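Local coordinates for protein L-asparaginase I (Vibrio cholerae, PDB 2OCD) that probably catalyses the hydrolysis of L-asparagine to L-aspartate and ammonium, working in the cytoplasm as a homotetramer, at residues Ile113-Gln118 / Leu133-Val138; Ile216-Gly221 / Glu225-Thr230; Leu70-Ile75 / Phe203-Ile208. All blocks are in the same frame, centred on the assembly; numbering follows the deposited sequence.

How the contacts relate
Contacts 1 and 2 each join a parallel strand to the helix that follows it, in two different sheets. Contact 1 belongs to the eight-stranded mixed sheet, contact 2 to the four-stranded parallel sheet of the C-terminal domain, and their centres lie about 40 Å apart on opposite sides of the chain's centre. Contact 3 starts earliest, at helix 65-78, and closes only at strand 204-205, so contact 1 falls wholly within the chain that it spans; the two centres are about 20 Å apart. Strand 213-217 of contact 2 comes next after strand 204-205. Contact 3 thus packs the chain between the two sheets against a helix of the N-terminal region, while the other two are local beta-alpha units.

Contact 1: residues Ile113-Gln118 / Leu133-Val138; sequences IVTGSQ and LNALHV
Between residues 113-118 and 133-138 the closest pair of CA atoms is that of Ile-113 and Ala-135, 6.6 Å apart. The methyl CB of Ala-135 points at the strand and meets two methyl groups at equal range: it lies 4.1 Å from Ile-113 CG2 and 4.1 Å from Thr-115 CG2. These two residues flank Val-114 in the strand, so that both face the helix, and a side chain as small as alanine lets the helix settle close over both. Thr-115 suits its place by dividing its branches. OG1 is anti to the backbone N (chi1 -167°) and is hydrogen-bonded to the carbonyl oxygen of Phe-150, while CG2 is left to make the apolar contact. The side chain of Thr-115 is about 8 Å from that of Thr-91, a predicted substrate-binding and active-site residue. The backbone of Ala-135 is touched as well, since Ile-113 CD1 comes within 3.3 Å of Ala-135 O in a close van der Waals approach.

One helical turn further on, Val-138 presents CG1 to the same isoleucine, with Val-138 CG1 4.0 Å from Ile-113 CD1. The two side chains cross at about a right angle. An extended isoleucine (chi2 -169°) can reach this second site because CD1 projects past the alanine, whereas CG2 stays beneath it.

The axes of strand 113-115 and helix residues 133-138 approach to 9.5 Å and run antiparallel, at 178°, as the first half of a beta-alpha-beta unit completed by strand 147-151. Strand 112-115 is flanked by strands 84-88 and 147-151; Thr-115 and Ala-135 both touch Val-86 of the first, and Ile-113 also rests on Thr-148 and Phe-150 of the second.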
loop_
_atom_site.group_PDB
_atom_site.type_symbol
_atom_site.label_atom_id
_atom_site.label_comp_id
_atom_site.label_asym_id
_atom_site.label_seq_id
_atom_site.Cartn_x
_atom_site.Cartn_y
_atom_site.Cartn_z
ATOM N N ILE B 113 -12.185 -13.929 21.158
ATOM C CA ILE B 113 -12.159 -13.093 19.996
ATOM C C ILE B 113 -13.364 -12.170 20.044
ATOM O O ILE B 113 -14.514 -12.617 19.969
ATOM C CB ILE B 113 -12.268 -13.927 18.725
ATOM C CG1 ILE B 113 -11.232 -15.049 18.681
ATOM C CG2 ILE B 113 -12.037 -13.060 17.525
ATOM C CD1 ILE B 113 -11.158 -15.749 17.263
ATOM N N VAL B 114 -13.097 -10.879 20.153
ATOM C CA VAL B 114 -14.117 -9.830 20.064
ATOM C C VAL B 114 -14.277 -9.412 18.590
ATOM O O VAL B 114 -13.297 -9.155 17.899
ATOM C CB VAL B 114 -13.700 -8.605 20.898
ATOM C CG1 VAL B 114 -14.762 -7.490 20.838
ATOM C CG2 VAL B 114 -13.371 -9.048 22.327
ATOM N N THR B 115 -15.508 -9.381 18.101
ATOM C CA THR B 115 -15.743 -8.928 16.741
ATOM C C THR B 115 -17.097 -8.269 16.591
ATOM O O THR B 115 -17.860 -8.125 17.550
ATOM C CB THR B 115 -15.521 -10.088 15.720
ATOM O OG1 THR B 115 -15.448 -9.564 14.381
ATOM C CG2 THR B 115 -16.572 -11.096 15.785
ATOM N N GLY B 116 -17.381 -7.845 15.376
ATOM C CA GLY B 116 -18.599 -7.093 15.076
ATOM C C GLY B 116 -18.649 -6.788 13.597
ATOM O O GLY B 116 -17.960 -7.428 12.776
ATOM N N SER B 117 -19.463 -5.803 13.244
ATOM C CA SER B 117 -19.563 -5.362 11.885
ATOM C C SER B 117 -20.155 -3.948 11.789
ATOM O O SER B 117 -20.770 -3.456 12.712
ATOM C CB SER B 117 -20.404 -6.365 11.092
ATOM O OG SER B 117 -21.797 -6.176 11.338
ATOM N N GLN B 118 -19.902 -3.293 10.659
ATOM C CA GLN B 118 -20.476 -1.989 10.371
ATOM C C GLN B 118 -21.903 -2.162 9.946
ATOM O O GLN B 118 -22.716 -1.315 10.213
ATOM C CB GLN B 118 -19.756 -1.297 9.201
ATOM C CG GLN B 118 -18.341 -0.888 9.476
ATOM C CD GLN B 118 -17.653 -0.270 8.233
ATOM O OE1 GLN B 118 -16.492 -0.614 7.904
ATOM N NE2 GLN B 118 -18.371 0.639 7.536
ATOM N N LEU B 133 -17.951 -15.621 10.658
ATOM C CA LEU B 133 -17.549 -16.868 10.062
ATOM C C LEU B 133 -16.104 -17.178 10.406
ATOM O O LEU B 133 -15.785 -18.221 10.938
ATOM C CB LEU B 133 -17.769 -16.811 8.555
ATOM C CG LEU B 133 -18.298 -18.108 7.994
ATOM C CD1 LEU B 133 -19.089 -17.854 6.692
ATOM C CD2 LEU B 133 -17.055 -19.012 7.798
ATOM N N ASN B 134 -15.204 -16.264 10.116
ATOM C CA ASN B 134 -13.796 -16.549 10.368
ATOM C C ASN B 134 -13.384 -16.492 11.847
ATOM O O ASN B 134 -12.411 -17.163 12.236
ATOM C CB ASN B 134 -12.916 -15.590 9.566
ATOM C CG ASN B 134 -12.904 -15.881 8.068
ATOM O OD1 ASN B 134 -13.385 -16.929 7.614
ATOM N ND2 ASN B 134 -12.351 -14.926 7.286
ATOM N N ALA B 135 -14.073 -15.667 12.649
ATOM C CA ALA B 135 -13.811 -15.609 14.080
ATOM C C ALA B 135 -14.075 -16.977 14.611
ATOM O O ALA B 135 -13.263 -17.532 15.372
ATOM C CB ALA B 135 -14.718 -14.610 14.805
ATOM N N LEU B 136 -15.217 -17.533 14.203
ATOM C CA LEU B 136 -15.534 -18.883 14.584
ATOM C C LEU B 136 -14.487 -19.877 14.069
ATOM O O LEU B 136 -13.974 -20.676 14.840
ATOM C CB LEU B 136 -16.950 -19.273 14.142
ATOM C CG LEU B 136 -18.096 -18.756 15.051
ATOM C CD1 LEU B 136 -19.499 -19.172 14.513
ATOM C CD2 LEU B 136 -17.941 -19.192 16.528
ATOM N N HIS B 137 -14.148 -19.817 12.792
ATOM C CA HIS B 137 -13.179 -20.742 12.236
ATOM C C HIS B 137 -11.809 -20.618 12.937
ATOM O O HIS B 137 -11.154 -21.632 13.215
ATOM C CB HIS B 137 -13.046 -20.529 10.714
ATOM C CG HIS B 137 -12.006 -21.384 10.055
ATOM N ND1 HIS B 137 -12.040 -22.760 10.086
ATOM C CD2 HIS B 137 -10.922 -21.053 9.313
ATOM C CE1 HIS B 137 -11.020 -23.242 9.395
ATOM N NE2 HIS B 137 -10.331 -22.224 8.907
ATOM N N VAL B 138 -11.400 -19.384 13.236
ATOM C CA VAL B 138 -10.072 -19.089 13.821
ATOM C C VAL B 138 -9.983 -19.539 15.283
ATOM O O VAL B 138 -8.989 -20.130 15.699
ATOM C CB VAL B 138 -9.746 -17.580 13.655
ATOM C CG1 VAL B 138 -8.638 -17.162 14.525
ATOM C CG2 VAL B 138 -9.372 -17.301 12.225
#

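Contact 2: residues Ile216-Gly221 / Glu225-Thr230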
loop_
_atom_site.group_PDB
_atom_site.type_symbol
_atom_site.label_atom_id
_atom_site.label_comp_id
_atom_site.label_asym_id
_atom_site.label_seq_id
_atom_site.Cartn_x
_atom_site.Cartn_y
_atom_site.Cartn_z
ATOM N N ILE B 216 -4.640 13.941 29.941
ATOM C CA ILE B 216 -4.223 15.264 29.419
ATOM C C ILE B 216 -3.474 15.132 28.088
ATOM O O ILE B 216 -2.544 14.319 27.962
ATOM C CB ILE B 216 -3.241 16.024 30.354
ATOM C CG1 ILE B 216 -3.710 16.084 31.790
ATOM C CG2 ILE B 216 -3.048 17.484 29.933
ATOM C CD1 ILE B 216 -2.567 16.564 32.748
ATOM N N THR B 217 -3.889 15.957 27.128
ATOM C CA THR B 217 -3.259 16.101 25.837
ATOM C C THR B 217 -2.494 17.421 25.901
ATOM O O THR B 217 -3.077 18.492 26.017
ATOM C CB THR B 217 -4.279 16.207 24.685
ATOM O OG1 THR B 217 -5.260 15.162 24.794
ATOM C CG2 THR B 217 -3.552 16.121 23.325
HETATM N N MSE B 218 -1.181 17.344 25.790
HETATM C CA MSE B 218 -0.405 18.539 25.849
HETATM C C MSE B 218 -0.597 19.248 24.519
HETATM O O MSE B 218 -0.726 18.626 23.482
HETATM C CB MSE B 218 1.061 18.223 26.033
HETATM C CG MSE B 218 1.367 17.423 27.232
HETATM SE SE MSE B 218 1.394 18.426 28.873
HETATM C CE MSE B 218 2.416 17.182 29.976
ATOM N N TYR B 219 -0.608 20.559 24.586
ATOM C CA TYR B 219 -0.486 21.367 23.418
ATOM C C TYR B 219 0.425 22.478 23.837
ATOM O O TYR B 219 0.669 22.641 25.005
ATOM C CB TYR B 219 -1.835 21.896 22.974
ATOM C CG TYR B 219 -2.676 22.488 24.073
ATOM C CD1 TYR B 219 -2.580 23.836 24.384
ATOM C CD2 TYR B 219 -3.592 21.692 24.788
ATOM C CE1 TYR B 219 -3.376 24.423 25.332
ATOM C CE2 TYR B 219 -4.388 22.239 25.787
ATOM C CZ TYR B 219 -4.285 23.641 26.043
ATOM O OH TYR B 219 -5.046 24.234 27.050
ATOM N N PRO B 220 0.951 23.238 22.875
ATOM C CA PRO B 220 1.887 24.288 23.230
ATOM C C PRO B 220 1.186 25.339 24.054
ATOM O O PRO B 220 0.055 25.722 23.727
ATOM C CB PRO B 220 2.298 24.866 21.870
ATOM C CG PRO B 220 1.914 23.810 20.884
ATOM C CD PRO B 220 0.706 23.203 21.430
ATOM N N GLY B 221 1.837 25.784 25.119
ATOM C CA GLY B 221 1.243 26.757 26.033
ATOM C C GLY B 221 0.282 26.204 27.081
ATOM O O GLY B 221 -0.225 26.975 27.874
ATOM N N GLU B 225 -2.725 25.633 35.225
ATOM C CA GLU B 225 -4.072 25.794 35.727
ATOM C C GLU B 225 -5.084 24.816 35.127
ATOM O O GLU B 225 -5.899 24.266 35.874
ATOM C CB GLU B 225 -4.546 27.220 35.514
ATOM C CG GLU B 225 -3.754 28.238 36.317
ATOM C CD GLU B 225 -3.877 29.608 35.726
ATOM O OE1 GLU B 225 -2.935 30.026 35.014
ATOM O OE2 GLU B 225 -4.929 30.257 35.942
ATOM N N VAL B 226 -5.065 24.564 33.818
ATOM C CA VAL B 226 -5.923 23.478 33.314
ATOM C C VAL B 226 -5.437 22.108 33.859
ATOM O O VAL B 226 -6.232 21.205 34.196
ATOM C CB VAL B 226 -6.020 23.439 31.785
ATOM C CG1 VAL B 226 -5.673 24.804 31.191
ATOM C CG2 VAL B 226 -5.155 22.338 31.174
ATOM N N ILE B 227 -4.132 21.941 33.980
ATOM C CA ILE B 227 -3.607 20.705 34.535
ATOM C C ILE B 227 -3.931 20.542 36.017
ATOM O O ILE B 227 -4.163 19.443 36.484
ATOM C CB ILE B 227 -2.115 20.554 34.186
ATOM C CG1 ILE B 227 -2.040 20.156 32.689
ATOM C CG2 ILE B 227 -1.414 19.539 35.119
ATOM C CD1 ILE B 227 -0.762 20.520 32.012
ATOM N N ARG B 228 -3.995 21.639 36.739
ATOM C CA ARG B 228 -4.438 21.596 38.125
ATOM C C ARG B 228 -5.857 21.042 38.222
ATOM O O ARG B 228 -6.104 20.186 39.022
ATOM C CB ARG B 228 -4.371 22.980 38.726
ATOM C CG ARG B 228 -4.668 23.024 40.190
ATOM C CD ARG B 228 -4.956 24.443 40.591
ATOM N NE ARG B 228 -6.182 24.907 39.912
ATOM C CZ ARG B 228 -6.385 26.139 39.429
ATOM N NH1 ARG B 228 -5.433 27.083 39.530
ATOM N NH2 ARG B 228 -7.547 26.429 38.828
ATOM N N ASN B 229 -6.756 21.526 37.361
ATOM C CA ASN B 229 -8.155 21.068 37.277
ATOM C C ASN B 229 -8.259 19.590 37.064
ATOM O O ASN B 229 -9.100 18.924 37.669
ATOM C CB ASN B 229 -8.904 21.752 36.114
ATOM C CG ASN B 229 -9.212 23.225 36.397
ATOM O OD1 ASN B 229 -9.051 23.699 37.529
ATOM N ND2 ASN B 229 -9.638 23.964 35.354
ATOM N N THR B 230 -7.414 19.075 36.182
ATOM C CA THR B 230 -7.436 17.655 35.864
ATOM C C THR B 230 -6.906 16.796 37.033
ATOM O O THR B 230 -7.103 15.584 37.035
ATOM C CB THR B 230 -6.538 17.325 34.642
ATOM O OG1 THR B 230 -5.160 17.636 34.968
ATOM C CG2 THR B 230 -6.965 18.081 33.403
#
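Ile-216 and Ile-227 cross at about a right angle, and the end of the strand isoleucine meets the middle of the helix one: Ile-216 CD1 lies 3.6 Å from Ile-227 CG1. A chi1 of -50° puts CG1 of Ile-216 beside the backbone N and CG2 anti to it, and both branches of Ile-216 meet Ile-227. CD1 runs out to the helix, and Ile-216 CG2 approaches Ile-227 CG1 at 4.0 Å. A branched, flexible aliphatic chain suits such a seat, because it fills space in two directions at once.

Ile-216 is also crossed at about a right angle by Thr-230, whose OG1 lies 3.6 Å from Ile-216 CD1. A hydroxyl can tolerate this greasy neighbour because it is already engaged: Thr-230 OG1 donates to Ile-227 O, three residues back, at 2.6 Å and tilted 24° from the carbonyl plane. Beyond the strand, the selenium of Met-218, a selenomethionine here, reaches the terminus of Ile-227, with Met-218 SE 4.3 Å from Ile-227 CD1. Tyr-219 brings only its phenolic tip to Val-226, Tyr-219 OH to Val-226 CG1 at 4.2 Å. The same hydroxyl also bonds across the subunit interface, to Ile-213 O of a third subunit.

The contact is the opening half of the beta-alpha-beta unit formed by strand 213-217, helix 224-231 and strand 237-242. Leu-240 of the adjacent strand touches both Ile-216 and Met-218, and Leu-254 of helix 252-263 packs against Met-218 and Ile-227.

Contact 3: residues Leu70-Ile75 / Phe203-Ile208; sequences LIADDI and FKVNPI
The short strand 204-205, on the chain between the two sheets, packs on helix 65-78 of the N-terminal alpha/beta region, and the residues that meet are Val-205 and Ala-72. Their CA atoms are 6.8 Å apart, and the contact is small and almost wholly apolar. It centres on one methyl pair, Ala-72 CB against Val-205 CG1 at 3.7 Å. In Val-205, CG1 is anti to the backbone N (chi1 175°), which carries this branch to the alanine methyl, while the second branch lies beside the helix backbone, with Val-205 CG2 4.0 Å from Ala-72 O. A beta-branched residue suits an extended strand and offers two methyls to the helix; alanine, with its single methyl, allows the strand to come close.

Asp-73 lies at the margin, its OD1 4.4 Å from Val-205 CG1. That is a loose approach, and the carboxylate is occupied elsewhere: OD1 accepts a hydrogen bond from NE2 of Gln-69, which lies just before residues 70-75 on the same helix and also ties the helix to the strand side, its OE1 accepting the N-H of Ile-208.

On either side of Val-205, Lys-204 and Asn-206 are tied together away from the helix. Lys-204 NZ donates to Asn-206 OD1 at 2.7 Å, in the carbonyl plane, and the same ammonium forms a salt bridge with Glu-106. A long lysine fits an exposed position from which it can reach both groups.

Backbone hydrogen bonds pair strand 204-205 antiparallel with strand 105-106, whose Phe-105 touches both Ala-72 and Val-205. Phe-203 stacks with Tyr-79 just beyond helix 65-78, and Asn-206 and Ile-208 lean on helix 303-315.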
loop_
_atom_site.group_PDB
_atom_site.type_symbol
_atom_site.label_atom_id
_atom_site.label_comp_id
_atom_site.label_asym_id
_atom_site.label_seq_id
_atom_site.Cartn_x
_atom_site.Cartn_y
_atom_site.Cartn_z
ATOM N N LEU B 70 -19.532 -7.883 33.759
ATOM C CA LEU B 70 -20.624 -8.724 33.223
ATOM C C LEU B 70 -20.086 -9.639 32.126
ATOM O O LEU B 70 -20.250 -10.867 32.226
ATOM C CB LEU B 70 -21.771 -7.872 32.664
ATOM C CG LEU B 70 -22.445 -6.860 33.636
ATOM C CD1 LEU B 70 -23.786 -6.151 33.131
ATOM C CD2 LEU B 70 -22.640 -7.513 35.044
ATOM N N ILE B 71 -19.390 -9.074 31.119
ATOM C CA ILE B 71 -18.847 -9.893 30.048
ATOM C C ILE B 71 -17.810 -10.937 30.606
ATOM O O ILE B 71 -17.880 -12.154 30.329
ATOM C CB ILE B 71 -18.236 -9.022 28.934
ATOM C CG1 ILE B 71 -19.257 -7.992 28.393
ATOM C CG2 ILE B 71 -17.780 -9.875 27.791
ATOM C CD1 ILE B 71 -18.621 -6.932 27.472
ATOM N N ALA B 72 -16.851 -10.449 31.394
ATOM C CA ALA B 72 -15.873 -11.319 32.059
ATOM C C ALA B 72 -16.591 -12.404 32.861
ATOM O O ALA B 72 -16.287 -13.571 32.769
ATOM C CB ALA B 72 -14.959 -10.496 32.964
ATOM N N ASP B 73 -17.574 -12.022 33.655
ATOM C CA ASP B 73 -18.266 -13.009 34.483
ATOM C C ASP B 73 -18.997 -14.044 33.669
ATOM O O ASP B 73 -19.132 -15.164 34.096
ATOM C CB ASP B 73 -19.245 -12.327 35.401
ATOM C CG ASP B 73 -18.564 -11.489 36.453
ATOM O OD1 ASP B 73 -17.358 -11.717 36.749
ATOM O OD2 ASP B 73 -19.274 -10.600 36.988
ATOM N N ASP B 74 -19.478 -13.643 32.504
ATOM C CA ASP B 74 -20.233 -14.519 31.642
ATOM C C ASP B 74 -19.245 -15.536 31.074
ATOM O O ASP B 74 -19.409 -16.758 31.203
ATOM C CB ASP B 74 -20.890 -13.664 30.571
ATOM C CG ASP B 74 -21.618 -14.467 29.551
ATOM O OD1 ASP B 74 -21.769 -14.062 28.370
ATOM O OD2 ASP B 74 -22.033 -15.538 29.923
ATOM N N ILE B 75 -18.156 -15.041 30.521
ATOM C CA ILE B 75 -17.090 -15.934 30.082
ATOM C C ILE B 75 -16.665 -16.988 31.151
ATOM O O ILE B 75 -16.643 -18.223 30.851
ATOM C CB ILE B 75 -15.876 -15.114 29.553
ATOM C CG1 ILE B 75 -16.310 -14.352 28.313
ATOM C CG2 ILE B 75 -14.674 -16.046 29.181
ATOM C CD1 ILE B 75 -16.848 -15.283 27.259
ATOM N N PHE B 203 -6.979 -20.735 35.274
ATOM C CA PHE B 203 -7.686 -19.577 34.750
ATOM C C PHE B 203 -8.454 -18.927 35.863
ATOM O O PHE B 203 -9.096 -19.611 36.653
ATOM C CB PHE B 203 -8.662 -19.952 33.637
ATOM C CG PHE B 203 -9.670 -18.844 33.282
ATOM C CD1 PHE B 203 -9.313 -17.787 32.475
ATOM C CD2 PHE B 203 -10.985 -18.887 33.761
ATOM C CE1 PHE B 203 -10.241 -16.811 32.138
ATOM C CE2 PHE B 203 -11.915 -17.882 33.432
ATOM C CZ PHE B 203 -11.535 -16.857 32.624
ATOM N N LYS B 204 -8.404 -17.600 35.901
ATOM C CA LYS B 204 -9.203 -16.839 36.829
ATOM C C LYS B 204 -9.595 -15.466 36.249
ATOM O O LYS B 204 -8.843 -14.894 35.474
ATOM C CB LYS B 204 -8.387 -16.648 38.079
ATOM C CG LYS B 204 -9.166 -16.086 39.221
ATOM C CD LYS B 204 -8.478 -14.833 39.801
ATOM C CE LYS B 204 -7.130 -15.138 40.473
ATOM N NZ LYS B 204 -6.539 -13.901 41.105
ATOM N N VAL B 205 -10.753 -14.949 36.650
ATOM C CA VAL B 205 -11.156 -13.580 36.363
ATOM C C VAL B 205 -10.986 -12.629 37.549
ATOM O O VAL B 205 -11.572 -12.835 38.606
ATOM C CB VAL B 205 -12.622 -13.498 35.936
ATOM C CG1 VAL B 205 -13.034 -12.005 35.762
ATOM C CG2 VAL B 205 -12.844 -14.335 34.663
ATOM N N ASN B 206 -10.219 -11.555 37.334
ATOM C CA ASN B 206 -9.920 -10.551 38.362
ATOM C C ASN B 206 -10.878 -9.349 38.217
ATOM O O ASN B 206 -11.093 -8.881 37.124
ATOM C CB ASN B 206 -8.456 -10.066 38.227
ATOM C CG ASN B 206 -7.380 -11.136 38.679
ATOM O OD1 ASN B 206 -7.541 -11.899 39.666
ATOM N ND2 ASN B 206 -6.252 -11.135 37.959
ATOM N N PRO B 207 -11.386 -8.795 39.319
ATOM C CA PRO B 207 -12.403 -7.743 39.251
ATOM C C PRO B 207 -11.907 -6.410 38.737
ATOM O O PRO B 207 -10.701 -6.114 38.788
ATOM C CB PRO B 207 -12.811 -7.544 40.699
ATOM C CG PRO B 207 -11.596 -7.847 41.447
ATOM C CD PRO B 207 -10.948 -9.024 40.704
ATOM N N ILE B 208 -12.864 -5.610 38.266
ATOM C CA ILE B 208 -12.608 -4.277 37.741
ATOM C C ILE B 208 -13.801 -3.386 38.078
ATOM O O ILE B 208 -14.963 -3.833 37.999
ATOM C CB ILE B 208 -12.413 -4.363 36.244
ATOM C CG1 ILE B 208 -11.664 -3.154 35.682
ATOM C CG2 ILE B 208 -13.758 -4.633 35.589
ATOM C CD1 ILE B 208 -10.660 -3.569 34.447
#